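Local coordinates for protein acetyl-CoA C-acetyltransferase (PDB 7N7Z) that probably catalyses the reversible condensation of two acetyl-CoA molecules into acetoacetyl-CoA and free coenzyme A, as a thiolase, at residues D180-V191 / P223-A233. Sequence-based numbering, arbitrary orientation.
Sequences DALALTSHQNAV and PIRGASLETMA
Asp180 and Met232 run alongside one another, pointing opposite ways, with the carboxylate carbon CG of Asp180 3.5 Å from Met232 CB. A water donates to both Asp180 OD1 and the Met232 carbonyl, joining two acceptors that cannot bond directly; Arg176 also serves both residues, through a salt bridge to the carboxylate and a hydrogen bond to that carbonyl. Ala181, small and turned from the partner, leaves its CA open to Leu229 CD1. Ala183 is short enough for Met232 CE to come within 3.4 Å of its CB, a tight fit. Bends at chi2 and chi3 curl the flexible methionine chain into this site, a knob in the hole formed by Asp180, Ala183, Leu184 and His187. Leu184, its CG anti to the backbone N (chi1 173°), forks over the loop: CD1 presses on Ala227 CB at 3.3 Å, while CD2 lies beside the backbone of Leu229. An imidazole suits position 187 because it can accept at ND1, in a weak but fairly straight bond from Ile224 N (3.4 Å, 166°), while donating at NE2 to Ala248 O. Ile224 CD1 lies over one face of the His187 ring, a CH-pi contact 3.7 Å from the centroid, and Met232 SD approaches obliquely. Farther on, Ala190 CB and Val191 CG2 each lie 3.8 Å from Pro223 CB, small groups against a rigid apolar ring. Val191 CG1 lies over one face of the Arg225 guanidinium, whose charge is paired with Asp195. In the type II turn Ile224-Ala227, Gly226 has the positive phi that favours glycine; in the weakly bonded helix 229-232, Ser228 OG accepts from Thr231 N as the N-cap. Thus helix 176-196 packs against a turn followed by a short N-capped helix, within the thiolase N-terminal family region.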
ATOM      1  N   ASP B 180      21.932 -32.565   6.305  1.00 48.16           N
ATOM      2  CA  ASP B 180      21.039 -32.838   7.426  1.00 48.41           C
ATOM      3  C   ASP B 180      21.821 -33.298   8.650  1.00 49.95           C
ATOM      4  O   ASP B 180      21.453 -32.974   9.785  1.00 49.09           O
ATOM      5  CB  ASP B 180      20.000 -33.884   7.024  1.00 50.46           C
ATOM      6  CG  ASP B 180      18.851 -33.292   6.224  1.00 49.93           C
ATOM      7  OD1 ASP B 180      18.586 -32.078   6.361  1.00 50.09           O
ATOM      8  OD2 ASP B 180      18.210 -34.042   5.458  1.00 50.60           O
ATOM      9  N   ALA B 181      22.904 -34.050   8.441  1.00 51.26           N
ATOM     10  CA  ALA B 181      23.716 -34.505   9.566  1.00 51.13           C
ATOM     11  C   ALA B 181      24.303 -33.322  10.326  1.00 51.86           C
ATOM     12  O   ALA B 181      24.137 -33.207  11.546  1.00 48.82           O
ATOM     13  CB  ALA B 181      24.825 -35.432   9.067  1.00 54.58           C
ATOM     14  N   LEU B 182      24.995 -32.427   9.618  1.00 47.83           N
ATOM     15  CA  LEU B 182      25.550 -31.244  10.265  1.00 48.92           C
ATOM     16  C   LEU B 182      24.450 -30.416  10.915  1.00 46.10           C
ATOM     17  O   LEU B 182      24.571 -29.993  12.071  1.00 42.91           O
ATOM     18  CB  LEU B 182      26.324 -30.406   9.246  1.00 48.71           C
ATOM     19  CG  LEU B 182      27.111 -29.221   9.814  1.00 47.03           C
ATOM     20  CD1 LEU B 182      28.410 -29.026   9.049  1.00 52.62           C
ATOM     21  CD2 LEU B 182      26.281 -27.947   9.784  1.00 45.78           C
ATOM     22  N   ALA B 183      23.358 -30.181  10.183  1.00 43.14           N
ATOM     23  CA  ALA B 183      22.286 -29.338  10.700  1.00 43.69           C
ATOM     24  C   ALA B 183      21.729 -29.884  12.006  1.00 41.68           C
ATOM     25  O   ALA B 183      21.411 -29.117  12.923  1.00 40.29           O
ATOM     26  CB  ALA B 183      21.176 -29.214   9.656  1.00 43.53           C
ATOM     27  N   LEU B 184      21.597 -31.209  12.111  1.00 42.81           N
ATOM     28  CA  LEU B 184      21.066 -31.802  13.334  1.00 41.97           C
ATOM     29  C   LEU B 184      21.909 -31.408  14.540  1.00 41.02           C
ATOM     30  O   LEU B 184      21.380 -30.958  15.562  1.00 38.60           O
ATOM     31  CB  LEU B 184      21.002 -33.323  13.190  1.00 41.96           C
ATOM     32  CG  LEU B 184      20.626 -34.105  14.452  1.00 41.09           C
ATOM     33  CD1 LEU B 184      19.206 -33.777  14.888  1.00 42.99           C
ATOM     34  CD2 LEU B 184      20.786 -35.600  14.223  1.00 45.98           C
ATOM     35  N   THR B 185      23.231 -31.568  14.435  1.00 41.62           N
ATOM     36  CA  THR B 185      24.103 -31.245  15.561  1.00 42.35           C
ATOM     37  C   THR B 185      23.919 -29.799  16.005  1.00 41.24           C
ATOM     38  O   THR B 185      23.983 -29.498  17.203  1.00 39.49           O
ATOM     39  CB  THR B 185      25.563 -31.506  15.188  1.00 44.17           C
ATOM     40  OG1 THR B 185      25.828 -30.989  13.878  1.00 52.58           O
ATOM     41  CG2 THR B 185      25.862 -32.996  15.212  1.00 46.39           C
ATOM     42  N   SER B 186      23.684 -28.888  15.059  1.00 39.86           N
ATOM     43  CA  SER B 186      23.470 -27.491  15.420  1.00 42.88           C
ATOM     44  C   SER B 186      22.199 -27.331  16.243  1.00 41.09           C
ATOM     45  O   SER B 186      22.207 -26.694  17.304  1.00 39.80           O
ATOM     46  CB  SER B 186      23.411 -26.628  14.159  1.00 42.44           C
ATOM     47  OG  SER B 186      24.709 -26.404  13.642  1.00 47.11           O
ATOM     48  N   HIS B 187      21.091 -27.902  15.765  1.00 41.54           N
ATOM     49  CA  HIS B 187      19.859 -27.884  16.546  1.00 41.17           C
ATOM     50  C   HIS B 187      20.057 -28.568  17.893  1.00 41.23           C
ATOM     51  O   HIS B 187      19.605 -28.063  18.927  1.00 39.56           O
ATOM     52  CB  HIS B 187      18.733 -28.562  15.766  1.00 39.17           C
ATOM     53  CG  HIS B 187      18.361 -27.857  14.500  1.00 42.03           C
ATOM     54  ND1 HIS B 187      17.646 -26.679  14.486  1.00 41.50           N
ATOM     55  CD2 HIS B 187      18.602 -28.165  13.204  1.00 40.09           C
ATOM     56  CE1 HIS B 187      17.465 -26.290  13.237  1.00 41.78           C
ATOM     57  NE2 HIS B 187      18.034 -27.175  12.439  1.00 42.31           N
ATOM     58  N   GLN B 188      20.737 -29.716  17.901  1.00 39.03           N
ATOM     59  CA  GLN B 188      20.947 -30.445  19.148  1.00 40.51           C
ATOM     60  C   GLN B 188      21.902 -29.696  20.069  1.00 38.81           C
ATOM     61  O   GLN B 188      21.624 -29.529  21.263  1.00 39.42           O
ATOM     62  CB  GLN B 188      21.471 -31.849  18.845  1.00 36.36           C
ATOM     63  CG  GLN B 188      20.486 -32.712  18.072  1.00 41.48           C
ATOM     64  CD  GLN B 188      20.910 -34.164  17.997  1.00 41.79           C
ATOM     65  OE1 GLN B 188      21.994 -34.483  17.509  1.00 45.18           O
ATOM     66  NE2 GLN B 188      20.050 -35.055  18.477  1.00 44.98           N
ATOM     67  N   ASN B 189      23.036 -29.238  19.535  1.00 40.76           N
ATOM     68  CA  ASN B 189      23.963 -28.453  20.345  1.00 40.62           C
ATOM     69  C   ASN B 189      23.292 -27.192  20.873  1.00 39.04           C
ATOM     70  O   ASN B 189      23.450 -26.839  22.048  1.00 36.44           O
ATOM     71  CB  ASN B 189      25.204 -28.094  19.528  1.00 42.44           C
ATOM     72  CG  ASN B 189      26.162 -29.259  19.380  1.00 40.43           C
ATOM     73  OD1 ASN B 189      26.072 -30.249  20.105  1.00 39.14           O
ATOM     74  ND2 ASN B 189      27.090 -29.146  18.436  1.00 45.08           N
ATOM     75  N   ALA B 190      22.537 -26.499  20.019  1.00 38.83           N
ATOM     76  CA  ALA B 190      21.819 -25.310  20.464  1.00 39.05           C
ATOM     77  C   ALA B 190      20.842 -25.654  21.581  1.00 38.25           C
ATOM     78  O   ALA B 190      20.817 -24.993  22.626  1.00 38.03           O
ATOM     79  CB  ALA B 190      21.089 -24.667  19.284  1.00 39.34           C
ATOM     80  N   VAL B 191      20.025 -26.691  21.377  1.00 38.58           N
ATOM     81  CA  VAL B 191      19.114 -27.140  22.427  1.00 38.93           C
ATOM     82  C   VAL B 191      19.888 -27.404  23.711  1.00 41.19           C
ATOM     83  O   VAL B 191      19.513 -26.942  24.796  1.00 41.45           O
ATOM     84  CB  VAL B 191      18.346 -28.394  21.970  1.00 42.88           C
ATOM     85  CG1 VAL B 191      17.673 -29.075  23.155  1.00 42.57           C
ATOM     86  CG2 VAL B 191      17.321 -28.032  20.911  1.00 44.48           C
ATOM     87  N   PRO B 223      15.918 -23.130  17.973  1.00 40.52           N
ATOM     88  CA  PRO B 223      16.306 -24.523  17.715  1.00 42.51           C
ATOM     89  C   PRO B 223      15.111 -25.464  17.736  1.00 46.19           C
ATOM     90  O   PRO B 223      14.153 -25.278  18.490  1.00 45.51           O
ATOM     91  CB  PRO B 223      17.291 -24.842  18.847  1.00 44.41           C
ATOM     92  CG  PRO B 223      17.014 -23.860  19.905  1.00 45.83           C
ATOM     93  CD  PRO B 223      16.494 -22.629  19.237  1.00 42.19           C
ATOM     94  N   ILE B 224      15.182 -26.487  16.890  1.00 45.88           N
ATOM     95  CA  ILE B 224      14.111 -27.468  16.749  1.00 48.42           C
ATOM     96  C   ILE B 224      14.333 -28.575  17.770  1.00 51.51           C
ATOM     97  O   ILE B 224      15.364 -29.256  17.750  1.00 47.65           O
ATOM     98  CB  ILE B 224      14.059 -28.040  15.323  1.00 48.05           C
ATOM     99  CG1 ILE B 224      14.246 -26.932  14.282  1.00 48.91           C
ATOM    100  CG2 ILE B 224      12.734 -28.757  15.095  1.00 55.18           C
ATOM    101  CD1 ILE B 224      14.393 -27.444  12.858  1.00 46.24           C
ATOM    102  N   ARG B 225      13.361 -28.761  18.658  1.00 47.63           N
ATOM    103  CA  ARG B 225      13.478 -29.755  19.714  1.00 54.75           C
ATOM    104  C   ARG B 225      13.160 -31.148  19.184  1.00 56.56           C
ATOM    105  O   ARG B 225      12.314 -31.325  18.302  1.00 54.60           O
ATOM    106  CB  ARG B 225      12.542 -29.413  20.874  1.00 51.38           C
ATOM    107  CG  ARG B 225      12.768 -28.032  21.465  1.00 55.09           C
ATOM    108  CD  ARG B 225      13.830 -28.060  22.550  1.00 54.33           C
ATOM    109  NE  ARG B 225      14.198 -26.717  22.985  1.00 52.76           N
ATOM    110  CZ  ARG B 225      14.311 -26.330  24.250  1.00 50.18           C
ATOM    111  NH1 ARG B 225      14.093 -27.163  25.254  1.00 52.01           N
ATOM    112  NH2 ARG B 225      14.654 -25.073  24.514  1.00 49.37           N
ATOM    113  N   GLY B 226      13.855 -32.141  19.732  1.00 60.44           N
ATOM    114  CA  GLY B 226      13.624 -33.515  19.340  1.00 59.06           C
ATOM    115  C   GLY B 226      14.064 -33.851  17.936  1.00 58.69           C
ATOM    116  O   GLY B 226      13.588 -34.837  17.368  1.00 57.53           O
ATOM    117  N   ALA B 227      14.963 -33.061  17.357  1.00 58.05           N
ATOM    118  CA  ALA B 227      15.423 -33.328  16.002  1.00 59.10           C
ATOM    119  C   ALA B 227      16.130 -34.675  15.932  1.00 56.09           C
ATOM    120  O   ALA B 227      16.920 -35.030  16.812  1.00 51.18           O
ATOM    121  CB  ALA B 227      16.362 -32.216  15.533  1.00 55.13           C
ATOM    122  N   SER B 228      15.831 -35.430  14.879  1.00 55.66           N
ATOM    123  CA  SER B 228      16.495 -36.693  14.597  1.00 56.73           C
ATOM    124  C   SER B 228      16.896 -36.719  13.128  1.00 54.96           C
ATOM    125  O   SER B 228      16.372 -35.962  12.306  1.00 55.08           O
ATOM    126  CB  SER B 228      15.596 -37.893  14.923  1.00 59.03           C
ATOM    127  OG  SER B 228      14.646 -38.113  13.895  1.00 60.74           O
ATOM    128  N   LEU B 229      17.840 -37.606  12.803  1.00 52.91           N
ATOM    129  CA  LEU B 229      18.341 -37.671  11.434  1.00 53.94           C
ATOM    130  C   LEU B 229      17.230 -37.997  10.444  1.00 56.89           C
ATOM    131  O   LEU B 229      17.297 -37.586   9.280  1.00 56.48           O
ATOM    132  CB  LEU B 229      19.462 -38.706  11.336  1.00 53.48           C
ATOM    133  CG  LEU B 229      20.465 -38.520  10.194  1.00 48.97           C
ATOM    134  CD1 LEU B 229      21.164 -37.166  10.277  1.00 52.67           C
ATOM    135  CD2 LEU B 229      21.484 -39.649  10.199  1.00 48.85           C
ATOM    136  N   GLU B 230      16.204 -38.727  10.884  1.00 58.28           N
ATOM    137  CA  GLU B 230      15.104 -39.074   9.990  1.00 57.87           C
ATOM    138  C   GLU B 230      14.062 -37.965   9.911  1.00 57.92           C
ATOM    139  O   GLU B 230      13.364 -37.850   8.898  1.00 55.77           O
ATOM    140  CB  GLU B 230      14.455 -40.380  10.446  1.00 60.64           C
ATOM    141  CG  GLU B 230      15.243 -41.625  10.059  1.00 63.27           C
ATOM    142  CD  GLU B 230      16.496 -41.812  10.896  1.00 67.58           C
ATOM    143  OE1 GLU B 230      16.490 -41.413  12.081  1.00 70.40           O
ATOM    144  OE2 GLU B 230      17.488 -42.362  10.371  1.00 66.05           O
ATOM    145  N   THR B 231      13.934 -37.150  10.961  1.00 60.71           N
ATOM    146  CA  THR B 231      13.043 -35.997  10.885  1.00 61.55           C
ATOM    147  C   THR B 231      13.599 -34.944   9.936  1.00 60.80           C
ATOM    148  O   THR B 231      12.840 -34.276   9.224  1.00 61.34           O
ATOM    149  CB  THR B 231      12.827 -35.396  12.275  1.00 64.71           C
ATOM    150  OG1 THR B 231      14.079 -34.935  12.800  1.00 63.72           O
ATOM    151  CG2 THR B 231      12.215 -36.421  13.224  1.00 62.85           C
ATOM    152  N   MET B 232      14.925 -34.778   9.916  1.00 55.64           N
ATOM    153  CA  MET B 232      15.541 -33.860   8.967  1.00 55.48           C
ATOM    154  C   MET B 232      15.265 -34.282   7.531  1.00 54.39           C
ATOM    155  O   MET B 232      15.118 -33.427   6.649  1.00 52.13           O
ATOM    156  CB  MET B 232      17.050 -33.785   9.211  1.00 50.46           C
ATOM    157  CG  MET B 232      17.450 -33.359  10.621  1.00 49.25           C
ATOM    158  SD  MET B 232      17.300 -31.588  10.951  1.00 53.59           S
ATOM    159  CE  MET B 232      18.184 -30.880   9.561  1.00 45.87           C
ATOM    160  N   ALA B 233      15.183 -35.588   7.277  1.00 55.33           N
ATOM    161  CA  ALA B 233      14.966 -36.103   5.932  1.00 54.23           C
ATOM    162  C   ALA B 233      13.523 -35.969   5.465  1.00 60.26           C
ATOM    163  O   ALA B 233      13.253 -36.180   4.278  1.00 58.75           O
ATOM    164  CB  ALA B 233      15.384 -37.574   5.865  1.00 54.77           C
TER
HETATM  165  O   HOH W   1      16.168 -31.111   6.537  1.00 44.72           O